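Uncharacterized protein conserved in bacteria (Cupriavidus necator, PDB 5DMH) catalyses the ATP-dependent phosphorylation of 3-oxo-tetronate to 3-oxo-tetronate 4-phosphate, as a member of the four-carbon acid sugar kinase family. Local coordinates at residues Cys36-Phe41 with Val80-Arg86; Thr61-Pro65 with Ala99-Trp103; Ala167-Glu171 with Met182-Ser186. All coordinates share one frame; numbering follows the deposited sequence.

Contact 1 of 3, residues Cys36-Phe41 with Val80-Arg86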
loop_
_atom_site.group_PDB
_atom_site.type_symbol
_atom_site.label_atom_id
_atom_site.label_comp_id
_atom_site.label_asym_id
_atom_site.label_seq_id
_atom_site.Cartn_x
_atom_site.Cartn_y
_atom_site.Cartn_z
ATOM N N CYS A 36 6.412 -10.560 -3.697
ATOM C CA CYS A 36 5.203 -9.769 -3.575
ATOM C C CYS A 36 5.298 -8.568 -4.494
ATOM O O CYS A 36 6.367 -8.000 -4.685
ATOM C CB CYS A 36 5.015 -9.304 -2.148
ATOM S SG CYS A 36 5.138 -10.620 -0.914
ATOM N N ILE A 37 4.180 -8.244 -5.103
ATOM C CA ILE A 37 4.061 -7.103 -5.973
ATOM C C ILE A 37 2.974 -6.223 -5.403
ATOM O O ILE A 37 1.816 -6.649 -5.346
ATOM C CB ILE A 37 3.659 -7.557 -7.365
ATOM C CG1 ILE A 37 4.737 -8.495 -7.920
ATOM C CG2 ILE A 37 3.465 -6.367 -8.261
ATOM C CD1 ILE A 37 4.285 -9.234 -9.164
ATOM N N ALA A 38 3.342 -5.006 -4.997
ATOM C CA ALA A 38 2.394 -4.070 -4.401
ATOM C C ALA A 38 2.081 -2.893 -5.338
ATOM O O ALA A 38 2.988 -2.304 -5.953
ATOM C CB ALA A 38 2.923 -3.551 -3.060
ATOM N N ASP A 39 0.801 -2.565 -5.447
ATOM C CA ASP A 39 0.357 -1.513 -6.339
ATOM C C ASP A 39 0.528 -0.065 -5.828
ATOM O O ASP A 39 0.178 0.878 -6.528
ATOM C CB ASP A 39 -1.072 -1.752 -6.809
ATOM C CG ASP A 39 -2.145 -1.367 -5.786
ATOM O OD1 ASP A 39 -1.876 -1.202 -4.584
ATOM O OD2 ASP A 39 -3.294 -1.218 -6.238
ATOM N N ASP A 40 1.023 0.099 -4.608
ATOM C CA ASP A 40 1.417 1.410 -4.113
ATOM C C ASP A 40 2.503 1.289 -3.065
ATOM O O ASP A 40 2.754 0.201 -2.521
ATOM C CB ASP A 40 0.220 2.305 -3.698
ATOM C CG ASP A 40 -0.388 1.995 -2.338
ATOM O OD1 ASP A 40 -0.073 1.006 -1.633
ATOM O OD2 ASP A 40 -1.305 2.787 -2.007
ATOM N N PHE A 41 3.191 2.401 -2.813
ATOM C CA PHE A 41 4.386 2.341 -1.988
ATOM C C PHE A 41 4.036 2.205 -0.494
ATOM O O PHE A 41 4.776 1.559 0.271
ATOM C CB PHE A 41 5.255 3.586 -2.192
ATOM C CG PHE A 41 6.052 3.605 -3.462
ATOM C CD1 PHE A 41 5.620 2.964 -4.624
ATOM C CD2 PHE A 41 7.245 4.293 -3.495
ATOM C CE1 PHE A 41 6.345 3.012 -5.760
ATOM C CE2 PHE A 41 7.987 4.347 -4.636
ATOM C CZ PHE A 41 7.550 3.712 -5.774
ATOM N N VAL A 80 9.451 -7.617 -1.465
ATOM C CA VAL A 80 8.272 -6.827 -1.811
ATOM C C VAL A 80 8.646 -5.741 -2.810
ATOM O O VAL A 80 9.367 -4.803 -2.474
ATOM C CB VAL A 80 7.621 -6.135 -0.579
ATOM C CG1 VAL A 80 6.409 -5.286 -1.026
ATOM C CG2 VAL A 80 7.164 -7.172 0.466
ATOM N N VAL A 81 8.156 -5.886 -4.037
ATOM C CA VAL A 81 8.372 -4.890 -5.073
ATOM C C VAL A 81 7.278 -3.814 -5.044
ATOM O O VAL A 81 6.104 -4.084 -5.287
ATOM C CB VAL A 81 8.448 -5.554 -6.481
ATOM C CG1 VAL A 81 8.629 -4.486 -7.567
ATOM C CG2 VAL A 81 9.552 -6.599 -6.528
ATOM N N ALA A 82 7.678 -2.577 -4.751
ATOM C CA ALA A 82 6.786 -1.446 -4.763
ATOM C C ALA A 82 6.628 -0.840 -6.166
ATOM O O ALA A 82 7.609 -0.420 -6.796
ATOM C CB ALA A 82 7.315 -0.394 -3.803
ATOM N N LEU A 83 5.404 -0.838 -6.661
ATOM C CA LEU A 83 5.042 -0.174 -7.909
ATOM C C LEU A 83 4.109 1.012 -7.632
ATOM O O LEU A 83 3.413 1.021 -6.617
ATOM C CB LEU A 83 4.317 -1.133 -8.855
ATOM C CG LEU A 83 5.024 -2.430 -9.223
ATOM C CD1 LEU A 83 4.176 -3.270 -10.186
ATOM C CD2 LEU A 83 6.429 -2.154 -9.796
ATOM N N LYS A 84 4.056 1.980 -8.559
ATOM C CA LYS A 84 3.090 3.071 -8.488
ATOM C C LYS A 84 2.059 2.805 -9.575
ATOM O O LYS A 84 1.974 3.518 -10.576
ATOM C CB LYS A 84 3.790 4.440 -8.687
ATOM C CG LYS A 84 2.929 5.643 -8.339
ATOM C CD LYS A 84 3.626 6.989 -8.651
ATOM C CE LYS A 84 2.825 8.167 -8.182
ATOM N NZ LYS A 84 1.531 8.358 -8.898
ATOM N N SER A 85 1.287 1.726 -9.410
ATOM C CA SER A 85 0.535 1.155 -10.529
ATOM C C SER A 85 -0.964 1.073 -10.249
ATOM O O SER A 85 -1.723 0.477 -11.020
ATOM C CB SER A 85 1.029 -0.256 -10.796
ATOM O OG SER A 85 0.928 -1.022 -9.601
ATOM N N ARG A 86 -1.396 1.633 -9.129
ATOM C CA ARG A 86 -2.795 1.564 -8.757
ATOM C C ARG A 86 -3.759 2.287 -9.708
ATOM O O ARG A 86 -4.896 1.865 -9.862
ATOM C CB ARG A 86 -2.961 2.105 -7.328
ATOM C CG ARG A 86 -4.409 2.176 -6.833
ATOM C CD ARG A 86 -4.404 2.708 -5.396
ATOM N NE ARG A 86 -3.844 1.645 -4.580
ATOM C CZ ARG A 86 -3.629 1.697 -3.274
ATOM N NH1 ARG A 86 -3.875 2.810 -2.578
ATOM N NH2 ARG A 86 -3.129 0.624 -2.678
#
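C36-A38 and V80-A82 run side by side as parallel strands 4.7 Å apart, joined by V81 N to C36 O and A38 N to V81 O; beyond the strands, L83 N bonds to A38 O and a longer bond runs from S85 N to D39 O (3.2 Å), its donor above the carbonyl plane. On one face of this pair I37 CG2 touches L83 CD1 at 3.7 Å. On the other, C36, A38, V80 and A82 lie under helix 41-53, and A82 CB sits over the F41 ring, 4.2 Å from its centroid in a CH-pi contact, while L83 C meets the ring edge. R86 crosses over to two aspartates. Its NH2 donates to D39 OD1 (2.9 Å) on the syn side, somewhat out of the carboxylate plane, and NE makes a weak, long bond to D39 OD2. D40 approaches one guanidinium face and forms a second salt bridge, though its OD2 lies too close to R86 for the details to be trusted; OD1 caps G43 N of helix 41-53. K84 NZ leaves to form salt bridges with E370 and E394. D39 should offset the charge of the buried guanidinium and limit its rotation; D40 adds a second negative charge close by.

Contact 2 of 3, residues Thr61-Pro65 with Ala99-Trp103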
loop_
_atom_site.group_PDB
_atom_site.type_symbol
_atom_site.label_atom_id
_atom_site.label_comp_id
_atom_site.label_asym_id
_atom_site.label_seq_id
_atom_site.Cartn_x
_atom_site.Cartn_y
_atom_site.Cartn_z
ATOM N N THR A 61 11.865 -3.325 -2.384
ATOM C CA THR A 61 12.574 -2.649 -3.452
ATOM C C THR A 61 11.645 -1.642 -4.094
ATOM O O THR A 61 10.436 -1.828 -4.124
ATOM C CB THR A 61 13.076 -3.634 -4.544
ATOM O OG1 THR A 61 11.960 -4.240 -5.199
ATOM C CG2 THR A 61 13.985 -4.692 -3.947
ATOM N N ILE A 62 12.215 -0.550 -4.577
ATOM C CA ILE A 62 11.450 0.451 -5.278
ATOM C C ILE A 62 11.598 0.096 -6.739
ATOM O O ILE A 62 12.660 0.272 -7.318
ATOM C CB ILE A 62 11.971 1.877 -4.981
ATOM C CG1 ILE A 62 11.952 2.149 -3.489
ATOM C CG2 ILE A 62 11.116 2.901 -5.691
ATOM C CD1 ILE A 62 10.589 1.904 -2.826
ATOM N N GLY A 63 10.550 -0.498 -7.311
ATOM C CA GLY A 63 10.660 -1.108 -8.619
ATOM C C GLY A 63 11.717 -2.182 -8.597
ATOM O O GLY A 63 11.995 -2.797 -7.544
ATOM N N LEU A 64 12.321 -2.412 -9.754
ATOM C CA LEU A 64 13.312 -3.453 -9.890
ATOM C C LEU A 64 14.724 -2.888 -9.812
ATOM O O LEU A 64 15.072 -1.973 -10.556
ATOM C CB LEU A 64 13.092 -4.182 -11.207
ATOM C CG LEU A 64 11.673 -4.712 -11.382
ATOM C CD1 LEU A 64 11.568 -5.488 -12.691
ATOM C CD2 LEU A 64 11.287 -5.587 -10.185
ATOM N N PRO A 65 15.536 -3.427 -8.890
ATOM C CA PRO A 65 16.882 -2.894 -8.696
ATOM C C PRO A 65 17.823 -3.407 -9.763
ATOM O O PRO A 65 17.684 -4.550 -10.191
ATOM C CB PRO A 65 17.303 -3.466 -7.332
ATOM C CG PRO A 65 16.261 -4.515 -6.961
ATOM C CD PRO A 65 15.286 -4.631 -8.079
ATOM N N ALA A 99 6.767 -7.719 -15.334
ATOM C CA ALA A 99 8.217 -7.574 -15.214
ATOM C C ALA A 99 8.673 -7.881 -13.794
ATOM O O ALA A 99 9.659 -8.612 -13.583
ATOM C CB ALA A 99 8.663 -6.163 -15.638
ATOM N N ALA A 100 7.962 -7.334 -12.815
ATOM C CA ALA A 100 8.236 -7.651 -11.408
ATOM C C ALA A 100 8.122 -9.143 -11.086
ATOM O O ALA A 100 8.942 -9.709 -10.326
ATOM C CB ALA A 100 7.330 -6.854 -10.504
ATOM N N LEU A 101 7.129 -9.794 -11.673
ATOM C CA LEU A 101 6.925 -11.219 -11.422
ATOM C C LEU A 101 8.128 -12.020 -11.896
ATOM O O LEU A 101 8.628 -12.919 -11.207
ATOM C CB LEU A 101 5.689 -11.715 -12.142
ATOM C CG LEU A 101 5.479 -13.227 -12.143
ATOM C CD1 LEU A 101 5.095 -13.747 -10.762
ATOM C CD2 LEU A 101 4.399 -13.599 -13.137
ATOM N N GLN A 102 8.578 -11.717 -13.101
ATOM C CA GLN A 102 9.714 -12.436 -13.656
ATOM C C GLN A 102 10.939 -12.203 -12.788
ATOM O O GLN A 102 11.686 -13.149 -12.493
ATOM C CB GLN A 102 9.972 -12.005 -15.098
ATOM C CG GLN A 102 11.309 -12.460 -15.653
ATOM C CD GLN A 102 11.482 -13.948 -15.638
ATOM O OE1 GLN A 102 10.509 -14.721 -15.590
ATOM N NE2 GLN A 102 12.740 -14.377 -15.682
ATOM N N TRP A 103 11.158 -10.954 -12.361
ATOM C CA TRP A 103 12.319 -10.659 -11.515
ATOM C C TRP A 103 12.267 -11.502 -10.229
ATOM O O TRP A 103 13.272 -12.097 -9.797
ATOM C CB TRP A 103 12.421 -9.151 -11.217
ATOM C CG TRP A 103 13.620 -8.806 -10.395
ATOM C CD1 TRP A 103 14.909 -8.630 -10.830
ATOM C CD2 TRP A 103 13.646 -8.630 -8.977
ATOM N NE1 TRP A 103 15.728 -8.354 -9.767
ATOM C CE2 TRP A 103 14.978 -8.343 -8.616
ATOM C CE3 TRP A 103 12.668 -8.684 -7.984
ATOM C CZ2 TRP A 103 15.359 -8.100 -7.291
ATOM C CZ3 TRP A 103 13.036 -8.444 -6.670
ATOM C CH2 TRP A 103 14.373 -8.153 -6.331
HETATM O O HOH W 1 18.638 -7.399 -9.879
#
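Strand 58-62 ends at I62 and the chain turns through G63, whose phi is positive (59°), into an extended L64-P65; this bend passes alongside a turn of helix 90-106, with L64 CA and A100 CA 6.8 Å apart. No direct hydrogen bond joins the two segments, so the side chains do the work. L64 reaches across to the helix with both methyls. CD1 rests near A99 O (3.8 Å) and the A99 methyl, while CD2 lies against A100 CA and W103 CB, the latter at 3.9 Å, and approaches the indole obliquely. W103 extends the other way, back toward the bend: with CG anti to the backbone N (chi1 -178°), the ring system slides past L64 in the opposite direction and ends beside P65. There the proline crosses the indole at about a right angle, putting CD over one face of the six-membered ring in a CH-pi contact, 4.0 Å from the centroid and nearer the rim than the middle; its closest ring atom is CZ2, 3.6 Å from P65 CD. A water lies in the plane of the indole at its edge, accepting from W103 NE1 (3.1 Å) and donating to P65 O (3.0 Å), so the polar edge of the ring is tied to the same proline that covers its face. Within the bend T61 OG1 donates to G63 O at 2.8 Å, nearly in line with the carbonyl, bracing the turn, while T61 CG2 just reaches W103 CH2. V81 of strand 78-82 touches T61, L64, A100 and W103, and so packs against both segments from the sheet. I73, from a loop, also packs on T61 and W103, and L101 meets I37 of strand 34-38 and L135, A138 and L139 of helix 128-139.

Contact 3 of 3, residues Ala167-Glu171 with Met182-Ser186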
loop_
_atom_site.group_PDB
_atom_site.type_symbol
_atom_site.label_atom_id
_atom_site.label_comp_id
_atom_site.label_asym_id
_atom_site.label_seq_id
_atom_site.Cartn_x
_atom_site.Cartn_y
_atom_site.Cartn_z
ATOM N N ALA A 167 -19.709 0.206 8.733
ATOM C CA ALA A 167 -20.238 0.806 7.508
ATOM C C ALA A 167 -19.791 0.015 6.294
ATOM O O ALA A 167 -18.666 -0.462 6.233
ATOM C CB ALA A 167 -19.781 2.249 7.369
ATOM N N LEU A 168 -20.689 -0.100 5.330
ATOM C CA LEU A 168 -20.343 -0.588 3.998
ATOM C C LEU A 168 -19.320 0.372 3.381
ATOM O O LEU A 168 -19.300 1.593 3.689
ATOM C CB LEU A 168 -21.586 -0.630 3.116
ATOM C CG LEU A 168 -22.619 -1.726 3.404
ATOM C CD1 LEU A 168 -23.978 -1.383 2.770
ATOM C CD2 LEU A 168 -22.096 -3.037 2.927
ATOM N N LEU A 169 -18.501 -0.174 2.506
ATOM C CA LEU A 169 -17.436 0.568 1.838
ATOM C C LEU A 169 -17.921 1.882 1.266
ATOM O O LEU A 169 -17.238 2.915 1.377
ATOM C CB LEU A 169 -16.854 -0.278 0.705
ATOM C CG LEU A 169 -15.758 0.306 -0.190
ATOM C CD1 LEU A 169 -14.512 0.552 0.655
ATOM C CD2 LEU A 169 -15.430 -0.647 -1.345
ATOM N N ASN A 170 -19.097 1.841 0.648
ATOM C CA ASN A 170 -19.618 2.982 -0.088
ATOM C C ASN A 170 -20.357 3.998 0.792
ATOM O O ASN A 170 -20.865 4.999 0.303
ATOM C CB ASN A 170 -20.517 2.494 -1.219
ATOM C CG ASN A 170 -21.744 1.762 -0.700
ATOM O OD1 ASN A 170 -21.640 0.931 0.193
ATOM N ND2 ASN A 170 -22.906 2.109 -1.214
ATOM N N GLU A 171 -20.361 3.743 2.086
ATOM C CA GLU A 171 -20.847 4.662 3.105
ATOM C C GLU A 171 -19.732 4.969 4.148
ATOM O O GLU A 171 -20.017 5.466 5.252
ATOM C CB GLU A 171 -22.041 4.040 3.824
ATOM C CG GLU A 171 -23.299 3.864 3.007
ATOM C CD GLU A 171 -24.449 3.299 3.869
ATOM O OE1 GLU A 171 -25.133 4.081 4.551
ATOM O OE2 GLU A 171 -24.611 2.078 3.908
HETATM N N MSE A 182 -15.314 4.662 -4.466
HETATM C CA MSE A 182 -15.884 3.319 -4.367
HETATM C C MSE A 182 -17.338 3.442 -3.982
HETATM O O MSE A 182 -17.666 3.736 -2.832
HETATM C CB MSE A 182 -15.093 2.513 -3.339
HETATM C CG MSE A 182 -13.607 2.594 -3.551
HETATM SE SE MSE A 182 -13.057 1.902 -5.327
HETATM C CE MSE A 182 -13.536 0.066 -4.991
ATOM N N THR A 183 -18.218 3.242 -4.957
ATOM C CA THR A 183 -19.638 3.432 -4.735
ATOM C C THR A 183 -20.422 2.114 -4.575
ATOM O O THR A 183 -21.637 2.139 -4.444
ATOM C CB THR A 183 -20.274 4.259 -5.854
ATOM O OG1 THR A 183 -20.123 3.574 -7.097
ATOM C CG2 THR A 183 -19.597 5.597 -5.947
ATOM N N ASP A 184 -19.710 0.992 -4.567
ATOM C CA ASP A 184 -20.315 -0.357 -4.529
ATOM C C ASP A 184 -19.527 -1.236 -3.558
ATOM O O ASP A 184 -18.346 -1.443 -3.744
ATOM C CB ASP A 184 -20.274 -0.987 -5.935
ATOM C CG ASP A 184 -21.074 -2.291 -6.034
ATOM O OD1 ASP A 184 -21.526 -2.816 -4.986
ATOM O OD2 ASP A 184 -21.259 -2.778 -7.173
ATOM N N ALA A 185 -20.184 -1.762 -2.524
ATOM C CA ALA A 185 -19.500 -2.561 -1.511
ATOM C C ALA A 185 -19.442 -4.021 -1.873
ATOM O O ALA A 185 -18.776 -4.799 -1.198
ATOM C CB ALA A 185 -20.165 -2.396 -0.141
ATOM N N SER A 186 -20.144 -4.398 -2.931
ATOM C CA SER A 186 -20.132 -5.793 -3.393
ATOM C C SER A 186 -18.870 -6.108 -4.230
ATOM O O SER A 186 -18.781 -5.794 -5.422
ATOM C CB SER A 186 -21.402 -6.104 -4.173
ATOM O OG SER A 186 -21.358 -7.443 -4.642
HETATM O O HOH W 2 -23.287 4.202 -3.602
#
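N170 packs against the chain at T183-A185, and its side chain can be followed outward. CB presses on the T183 peptide, 3.4 Å from T183 C. A chi1 of 64°, with CG between the backbone N and the carbonyl carbon, then carries the amide along the facing chain. Its two ends part there: OD1 comes to 3.7 Å from the A185 methyl, and ND2 gives a hydrogen to a water at 3.2 Å. That water in turn donates to T183 O at 2.8 Å, so the amide and the opposite carbonyl are bridged through solvent. Beneath, N170 CA makes a CA-H...O contact with M182 O.

The two leucines before N170 supply the apolar side. A185 CB is shared between them, 3.7 Å from L168 CD2 and 4.0 Å from L169 CB. L169 has CG anti to its own N (chi1 177°), which sends CD2 on to M182 CB at 3.8 Å; M182, a selenomethionine, is crossed at a slant, and both residues also pack on M174. At the far end of the loop D184 OD1 accepts from S186 N (2.9 Å), an Asx turn, while its OD2 forms salt bridges with R189 and R193 of helix 187-193.

The short 3-10 turn at L169-N170 follows strand 167-168, an outer strand of the small antiparallel sheet with 155-158 and 161-164. Backbone bonds from L169 and A185 to L162 hold both segments to that sheet, and S186 then stands as N-cap of helix 187-193: a loop-to-loop packing that joins a beta meander to the helix that follows.

In the fold
Contacts 1 and 2 meet where strand 78-82 of contact 1 pairs with strand 58-62 of contact 2: their centres are 9 Å apart, V80 O and A82 N probably bond to T61 N and T61 O, each pair at 2.9 Å, and F41 packs on I62. Their segments alternate along the chain, and strands 34-38, 78-82 and 58-62 are successive neighbours in the sheet, with helix 90-106 packed against them. Contact 2 lies away from the annotated sites; in contact 1 the R86 side chain is about 5 Å from ADP, and E370 and E394 beside it are inferred ATP-binding residues. Contact 3 stands apart, its centre 24 Å from that of contact 1 and 33 Å from that of contact 2, yet the M182 side chain is about 9 Å from ADP.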